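Local coordinates for protein insecticidal Delta-Endotoxin Cry8Ea1 (Bacillus Thuringiensis, PDB 3EB7) that is an insecticidal three-domain delta-endotoxin toxic to larvae of Holotrichia parallela, probably acting, as in its relatives, by forming pores in gut-cell membranes, at residues L18-V23 against V30-T35; L142-L147 against T220-Y225; E233-L238 against T442-K447. All blocks are in the same frame, centred on the assembly; numbering follows the deposited sequence.

Contact 2 lies in the core of the helical domain, contact 1 is partly buried at that domain's border, and contact 3 is on the surface, where the chain leaves the helices and meets the C-terminal part of the toxin. Their chemistry follows this gradient: leucines against aromatic rings in contact 2, one lysine with both an apolar and a polar meeting in contact 1, and charged and aromatic side chains in contact 3. Contacts 1 and 2 join different helical-domain elements: helix 2-20 with 26-40, and helix 133-153 with the turn after 198-220. Segment 233-238 of contact 3 follows 220-225 along the chain and runs past both of them, touching Leu18, Leu21, Leu221 and Met224, which joins the three sites.

Contact 1. Residues L18-V23 against V30-T35; sequences LGKLGV and VSLYST
Lys20 alone carries the 18-23 side of this contact, meeting Ser31 and Leu32 near the end of helix 2-20. Its CB lies 4.1 Å from Leu32 CD2, an apolar start to a side chain that must finish among oxygens. Bends at chi2 (-53°) and chi4 shape the chain, which reaches across to helix 26-40, where NZ comes 3.3 Å from Ser31 OG, giving a weak hydrogen bond. The stronger partner of the ammonium is Pro28 O, just before the second segment, so a lysine suits the place: long enough to pass a leucine and still reach two oxygens. Lys20 also opens a type II beta turn, closed by Val23 N donating to Lys20 O over 3.1 Å. Leu21 follows, its side chain directed away from helix 26-40, while Gly22 takes the positive phi of 76° that the third position of such a turn demands. The turn starts the short connection between helix 2-20 and helix 26-40. Beyond it, Leu32 and Thr35 pack on Thr16 of helix 2-20, Tyr33 reaches helix 65-93, and Leu21 is hydrogen-bonded through its backbone to Thr234, the first residue of strand 234-235.

Contact 2. Residues L142-L147 against T220-Y225; sequences LHLLLL and TLFPMY
Leu144 and Leu145 both set CG anti to their own carbonyl carbon (chi1 -58° and -76°), which sends their branches from helix 133-153 onto the rings of Phe222 and Tyr225. The site belongs to the alpha-helical bundle of the three-domain Cry toxins, in which this helix is the central, apolar one, and the aromatic residues sit on a 3-10 turn, 222-225, just after the last helix of the bundle. Leu144 divides its work. Its CD1 stands over one face of the Phe222 ring, 3.6 Å from the centroid, in a CH-pi contact shifted toward CG, the nearest ring atom. Here the two side chains cross at about a right angle. Leu144 CB instead lies in the plane of the Tyr225 ring, at its edge, 3.7 Å from CD1. Leu145 supplies the second CH-pi contact: CD2 lies over a Tyr225 face, 3.9 Å from the centroid and only 14° off the ring normal. Leu221 O and Phe222 CA lie over the opposite face, so the tyrosine is sandwiched between the helix and its own turn. Branched leucines suit this buried seam because each offers methyl groups to flat rings, and an aromatic ring fills a broad surface without needing polar partners. Tyrosine adds a hydroxyl, satisfied by Asn141 ND2 one turn back along the same helix. The two backbones are also tied by a third party from helix 161-191: Gln171 NE2 donates to both Leu144 O and Tyr225 O.

Contact 3. Residues E233-L238 against T442-K447; sequences ETKAQL and TVYSDK
Glu233 and Lys447 form a salt bridge, with Lys447 NZ donating to Glu233 OE1 over 2.8 Å. The ammonium meets this oxygen on its anti side and 30° out of the carboxylate plane. Glu233 holds CG anti to the backbone N (chi1 -175°) and stays extended beyond it; it runs side by side with Lys447, both pointing the same way, with Glu233 CG 3.8 Å from Lys447 CG. Their methylenes thus pack before their charges meet. A second, weak hydrogen bond runs from Lys235 NZ to Tyr444 OH at 3.4 Å; the lysine chain, bent at chi2, chi3 and chi4, curls to bring NZ to the hydroxyl. Lys235 and Tyr444 cross at about a right angle, and Lys235 CG approaches Tyr444 CE1 obliquely at 3.4 Å. Thr442 CG2, from the same segment as the tyrosine, rests over one face of its ring. Lys235 CG also touches Lys447 CD, at 3.8 Å, in a direction about square to that of the ring. Beneath the side chains, strand 234-235 pairs in parallel with strand 448-452 through backbone bonds of Glu233 and Lys235 to Ile448, so the link leaving the helical domain joins a sheet of the C-terminal part. Long, flexible residues suit this partly exposed site, where their methylenes pack on one another and on the ring while the polar ends meet. Lys235 NZ and Lys447 NZ are 4.6 Å apart, a proximity that the Glu233 carboxylate, bound to one of them, probably eases, although positive charge remains in excess among these three groups.

Contact 1. Residues L18-V23 against V30-T35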
# COMPACT_ATOMS: atom_id res chain seq x y z
N LEU A 18 -9.21 -6.78 -2.36
CA LEU A 18 -8.90 -7.06 -0.98
C LEU A 18 -10.12 -7.67 -0.28
O LEU A 18 -9.97 -8.51 0.60
CB LEU A 18 -8.44 -5.76 -0.28
CG LEU A 18 -7.14 -5.60 0.53
CD1 LEU A 18 -6.07 -6.62 0.26
CD2 LEU A 18 -6.58 -4.19 0.36
N GLY A 19 -11.32 -7.27 -0.69
CA GLY A 19 -12.58 -7.79 -0.13
C GLY A 19 -12.94 -9.20 -0.56
O GLY A 19 -13.75 -9.88 0.10
N LYS A 20 -12.35 -9.66 -1.68
CA LYS A 20 -12.57 -11.01 -2.19
C LYS A 20 -11.35 -11.96 -2.08
O LYS A 20 -11.35 -13.06 -2.65
CB LYS A 20 -13.01 -10.95 -3.67
CG LYS A 20 -14.32 -10.20 -3.99
CD LYS A 20 -15.51 -10.68 -3.20
CE LYS A 20 -16.79 -9.85 -3.50
NZ LYS A 20 -17.27 -10.06 -4.89
N LEU A 21 -10.30 -11.53 -1.40
CA LEU A 21 -9.05 -12.29 -1.37
C LEU A 21 -9.27 -13.72 -0.86
O LEU A 21 -9.88 -13.92 0.18
CB LEU A 21 -7.99 -11.53 -0.56
CG LEU A 21 -6.56 -11.42 -1.08
CD1 LEU A 21 -6.50 -11.00 -2.54
CD2 LEU A 21 -5.80 -10.44 -0.22
N GLY A 22 -8.83 -14.71 -1.65
CA GLY A 22 -8.92 -16.13 -1.29
C GLY A 22 -10.29 -16.80 -1.40
O GLY A 22 -10.44 -17.99 -1.10
N VAL A 23 -11.31 -16.06 -1.83
CA VAL A 23 -12.66 -16.65 -1.93
C VAL A 23 -12.74 -17.63 -3.13
O VAL A 23 -12.40 -17.25 -4.25
CB VAL A 23 -13.75 -15.55 -1.98
CG1 VAL A 23 -15.12 -16.14 -2.22
CG2 VAL A 23 -13.74 -14.73 -0.67
N VAL A 30 -17.96 -13.98 -9.97
CA VAL A 30 -18.73 -13.39 -11.07
C VAL A 30 -18.98 -11.91 -10.78
O VAL A 30 -18.79 -11.04 -11.64
CB VAL A 30 -20.03 -14.16 -11.32
CG1 VAL A 30 -20.99 -13.38 -12.26
CG2 VAL A 30 -19.70 -15.51 -11.91
N SER A 31 -19.38 -11.65 -9.53
CA SER A 31 -19.58 -10.33 -9.00
C SER A 31 -18.33 -9.43 -9.07
O SER A 31 -18.42 -8.22 -9.36
CB SER A 31 -20.07 -10.50 -7.54
OG SER A 31 -19.87 -9.31 -6.78
N LEU A 32 -17.17 -10.01 -8.77
CA LEU A 32 -15.87 -9.36 -8.85
C LEU A 32 -15.53 -8.94 -10.29
O LEU A 32 -15.17 -7.80 -10.52
CB LEU A 32 -14.80 -10.32 -8.30
CG LEU A 32 -13.32 -9.97 -8.46
CD1 LEU A 32 -12.99 -8.57 -7.87
CD2 LEU A 32 -12.48 -11.05 -7.77
N TYR A 33 -15.61 -9.87 -11.24
CA TYR A 33 -15.41 -9.60 -12.67
C TYR A 33 -16.35 -8.54 -13.20
O TYR A 33 -15.96 -7.69 -14.02
CB TYR A 33 -15.58 -10.87 -13.52
CG TYR A 33 -14.32 -11.68 -13.65
CD1 TYR A 33 -14.23 -12.97 -13.13
CD2 TYR A 33 -13.21 -11.13 -14.25
CE1 TYR A 33 -13.04 -13.71 -13.22
CE2 TYR A 33 -12.03 -11.85 -14.36
CZ TYR A 33 -11.95 -13.14 -13.84
OH TYR A 33 -10.76 -13.80 -13.99
N SER A 34 -17.59 -8.59 -12.74
CA SER A 34 -18.56 -7.55 -13.06
C SER A 34 -18.07 -6.12 -12.66
O SER A 34 -18.12 -5.17 -13.46
CB SER A 34 -19.89 -7.87 -12.40
OG SER A 34 -20.79 -6.89 -12.85
N THR A 35 -17.60 -6.00 -11.43
CA THR A 35 -17.00 -4.77 -10.93
C THR A 35 -15.73 -4.41 -11.70
O THR A 35 -15.62 -3.29 -12.16
CB THR A 35 -16.77 -4.86 -9.40
OG1 THR A 35 -18.04 -4.98 -8.76
CG2 THR A 35 -16.09 -3.64 -8.86

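Contact 2. Residues L142-L147 against T220-Y225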
# COMPACT_ATOMS: atom_id res chain seq x y z
N LEU A 142 -4.98 -8.69 -13.94
CA LEU A 142 -6.05 -9.39 -14.62
C LEU A 142 -5.67 -10.80 -15.06
O LEU A 142 -6.46 -11.76 -14.87
CB LEU A 142 -6.56 -8.58 -15.81
CG LEU A 142 -7.40 -7.35 -15.47
CD1 LEU A 142 -7.75 -6.58 -16.77
CD2 LEU A 142 -8.68 -7.70 -14.65
N HIS A 143 -4.46 -10.92 -15.63
CA HIS A 143 -3.96 -12.20 -16.15
C HIS A 143 -3.79 -13.24 -15.06
O HIS A 143 -4.20 -14.38 -15.24
CB HIS A 143 -2.64 -12.01 -16.94
CG HIS A 143 -2.25 -13.23 -17.72
ND1 HIS A 143 -0.96 -13.48 -18.13
CD2 HIS A 143 -2.99 -14.29 -18.14
CE1 HIS A 143 -0.93 -14.62 -18.79
NE2 HIS A 143 -2.15 -15.13 -18.81
N LEU A 144 -3.25 -12.86 -13.91
CA LEU A 144 -3.13 -13.76 -12.76
C LEU A 144 -4.46 -14.14 -12.11
O LEU A 144 -4.59 -15.24 -11.52
CB LEU A 144 -2.22 -13.13 -11.70
CG LEU A 144 -0.79 -12.77 -12.11
CD1 LEU A 144 -0.04 -12.07 -10.97
CD2 LEU A 144 -0.03 -14.03 -12.60
N LEU A 145 -5.45 -13.24 -12.14
CA LEU A 145 -6.77 -13.61 -11.64
C LEU A 145 -7.46 -14.62 -12.55
O LEU A 145 -8.27 -15.45 -12.09
CB LEU A 145 -7.64 -12.38 -11.55
CG LEU A 145 -7.44 -11.39 -10.42
CD1 LEU A 145 -8.04 -10.06 -10.86
CD2 LEU A 145 -8.12 -11.95 -9.13
N LEU A 146 -7.13 -14.55 -13.85
CA LEU A 146 -7.71 -15.42 -14.86
C LEU A 146 -7.18 -16.83 -14.63
O LEU A 146 -7.94 -17.80 -14.52
CB LEU A 146 -7.32 -14.94 -16.27
CG LEU A 146 -7.95 -15.76 -17.39
CD1 LEU A 146 -9.42 -15.49 -17.50
CD2 LEU A 146 -7.29 -15.49 -18.72
N LEU A 147 -5.86 -16.93 -14.53
CA LEU A 147 -5.19 -18.19 -14.22
C LEU A 147 -5.69 -18.83 -12.92
O LEU A 147 -5.70 -20.04 -12.79
CB LEU A 147 -3.67 -18.01 -14.22
CG LEU A 147 -2.90 -18.31 -15.54
CD1 LEU A 147 -3.72 -18.56 -16.82
CD2 LEU A 147 -1.92 -17.21 -15.77
N THR A 220 1.42 -6.44 -4.61
CA THR A 220 1.53 -7.05 -3.27
C THR A 220 0.51 -8.19 -3.10
O THR A 220 0.77 -9.16 -2.38
CB THR A 220 1.37 -5.98 -2.13
OG1 THR A 220 2.31 -4.94 -2.32
CG2 THR A 220 1.61 -6.57 -0.75
N LEU A 221 -0.64 -8.08 -3.77
CA LEU A 221 -1.72 -9.05 -3.58
C LEU A 221 -1.57 -10.30 -4.48
O LEU A 221 -2.26 -11.31 -4.26
CB LEU A 221 -3.08 -8.38 -3.78
CG LEU A 221 -3.36 -7.10 -2.95
CD1 LEU A 221 -4.67 -6.49 -3.36
CD2 LEU A 221 -3.42 -7.44 -1.46
N PHE A 222 -0.66 -10.21 -5.47
CA PHE A 222 -0.47 -11.30 -6.47
C PHE A 222 -0.31 -12.71 -5.87
O PHE A 222 -0.86 -13.66 -6.43
CB PHE A 222 0.70 -11.00 -7.42
CG PHE A 222 0.43 -9.90 -8.43
CD1 PHE A 222 1.47 -9.41 -9.23
CD2 PHE A 222 -0.86 -9.34 -8.58
CE1 PHE A 222 1.26 -8.42 -10.15
CE2 PHE A 222 -1.08 -8.34 -9.53
CZ PHE A 222 -0.02 -7.87 -10.30
N PRO A 223 0.47 -12.85 -4.77
CA PRO A 223 0.64 -14.21 -4.19
C PRO A 223 -0.64 -14.84 -3.67
O PRO A 223 -0.75 -16.08 -3.60
CB PRO A 223 1.62 -13.97 -3.01
CG PRO A 223 2.32 -12.66 -3.36
CD PRO A 223 1.28 -11.84 -4.04
N MET A 224 -1.60 -14.02 -3.28
CA MET A 224 -2.84 -14.55 -2.72
C MET A 224 -3.80 -15.01 -3.82
O MET A 224 -4.92 -15.48 -3.52
CB MET A 224 -3.50 -13.58 -1.75
CG MET A 224 -2.85 -13.49 -0.36
SD MET A 224 -1.20 -12.73 -0.42
CE MET A 224 -1.60 -10.98 -0.31
N TYR A 225 -3.38 -14.90 -5.09
CA TYR A 225 -4.16 -15.50 -6.19
C TYR A 225 -3.82 -16.96 -6.40
O TYR A 225 -4.43 -17.62 -7.24
CB TYR A 225 -3.97 -14.76 -7.50
CG TYR A 225 -4.32 -13.31 -7.48
CD1 TYR A 225 -3.82 -12.45 -8.47
CD2 TYR A 225 -5.15 -12.77 -6.46
CE1 TYR A 225 -4.12 -11.11 -8.48
CE2 TYR A 225 -5.46 -11.41 -6.43
CZ TYR A 225 -4.94 -10.59 -7.46
OH TYR A 225 -5.24 -9.27 -7.46

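Contact 3. Residues E233-L238 against T442-K447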
# COMPACT_ATOMS: atom_id res chain seq x y z
N GLU A 233 -10.64 -17.72 2.19
CA GLU A 233 -10.63 -16.30 2.50
C GLU A 233 -9.41 -15.86 3.33
O GLU A 233 -9.09 -16.47 4.38
CB GLU A 233 -11.94 -15.95 3.21
CG GLU A 233 -12.10 -14.47 3.47
CD GLU A 233 -13.56 -14.07 3.61
OE1 GLU A 233 -13.82 -13.09 4.35
OE2 GLU A 233 -14.42 -14.73 2.97
N THR A 234 -8.74 -14.82 2.84
CA THR A 234 -7.51 -14.28 3.45
C THR A 234 -7.59 -12.78 3.79
O THR A 234 -8.01 -11.99 2.96
CB THR A 234 -6.31 -14.50 2.49
OG1 THR A 234 -6.18 -15.90 2.25
CG2 THR A 234 -4.98 -13.94 3.07
N LYS A 235 -7.15 -12.41 5.01
CA LYS A 235 -7.06 -11.01 5.43
C LYS A 235 -5.66 -10.43 5.22
O LYS A 235 -4.80 -10.61 6.09
CB LYS A 235 -7.45 -10.84 6.91
CG LYS A 235 -8.90 -11.16 7.30
CD LYS A 235 -9.98 -10.42 6.45
CE LYS A 235 -9.93 -8.90 6.62
NZ LYS A 235 -11.09 -8.37 7.37
N ALA A 236 -5.43 -9.74 4.10
CA ALA A 236 -4.15 -9.04 3.85
C ALA A 236 -4.11 -7.58 4.37
O ALA A 236 -5.11 -6.90 4.41
CB ALA A 236 -3.77 -9.09 2.34
N GLN A 237 -2.92 -7.12 4.76
CA GLN A 237 -2.72 -5.77 5.27
C GLN A 237 -1.58 -5.10 4.52
O GLN A 237 -0.50 -5.67 4.39
CB GLN A 237 -2.32 -5.82 6.76
CG GLN A 237 -3.17 -6.75 7.58
CD GLN A 237 -3.08 -6.47 9.05
OE1 GLN A 237 -3.44 -5.39 9.51
NE2 GLN A 237 -2.59 -7.44 9.80
N LEU A 238 -1.79 -3.86 4.09
CA LEU A 238 -0.71 -3.04 3.51
C LEU A 238 -0.25 -2.07 4.56
O LEU A 238 -1.01 -1.19 4.93
CB LEU A 238 -1.19 -2.28 2.26
CG LEU A 238 -1.81 -3.10 1.14
CD1 LEU A 238 -2.29 -2.20 0.00
CD2 LEU A 238 -0.80 -4.08 0.61
N THR A 442 -6.43 -8.33 14.78
CA THR A 442 -7.50 -9.30 14.96
C THR A 442 -7.10 -10.60 14.29
O THR A 442 -6.59 -10.58 13.19
CB THR A 442 -8.83 -8.78 14.36
OG1 THR A 442 -9.21 -7.59 15.04
CG2 THR A 442 -9.99 -9.80 14.49
N VAL A 443 -7.36 -11.71 14.98
CA VAL A 443 -7.17 -13.07 14.45
C VAL A 443 -8.55 -13.68 14.26
O VAL A 443 -9.33 -13.78 15.23
CB VAL A 443 -6.28 -13.94 15.42
CG1 VAL A 443 -6.01 -15.34 14.86
CG2 VAL A 443 -4.96 -13.25 15.67
N TYR A 444 -8.84 -14.05 13.01
CA TYR A 444 -10.10 -14.67 12.60
C TYR A 444 -10.10 -16.19 12.71
O TYR A 444 -9.11 -16.83 12.38
CB TYR A 444 -10.48 -14.25 11.17
CG TYR A 444 -10.54 -12.75 11.03
CD1 TYR A 444 -9.41 -12.02 10.65
CD2 TYR A 444 -11.71 -12.04 11.34
CE1 TYR A 444 -9.44 -10.63 10.57
CE2 TYR A 444 -11.75 -10.66 11.26
CZ TYR A 444 -10.61 -9.96 10.87
OH TYR A 444 -10.65 -8.60 10.78
N SER A 445 -11.22 -16.76 13.16
CA SER A 445 -11.35 -18.20 13.31
C SER A 445 -11.54 -18.86 11.97
O SER A 445 -11.30 -20.04 11.82
CB SER A 445 -12.58 -18.56 14.13
OG SER A 445 -12.57 -17.87 15.35
N ASP A 446 -12.04 -18.10 11.01
CA ASP A 446 -12.51 -18.67 9.77
C ASP A 446 -11.79 -18.14 8.52
O ASP A 446 -12.22 -18.37 7.40
CB ASP A 446 -14.06 -18.56 9.69
CG ASP A 446 -14.58 -17.11 9.60
OD1 ASP A 446 -13.93 -16.11 10.04
OD2 ASP A 446 -15.71 -16.97 9.06
N LYS A 447 -10.68 -17.45 8.73
CA LYS A 447 -9.87 -16.88 7.66
C LYS A 447 -8.38 -17.16 7.95
O LYS A 447 -8.01 -17.44 9.09
CB LYS A 447 -10.10 -15.37 7.62
CG LYS A 447 -11.49 -15.00 7.18
CD LYS A 447 -11.85 -13.58 7.58
CE LYS A 447 -13.38 -13.38 7.58
NZ LYS A 447 -13.78 -12.07 6.98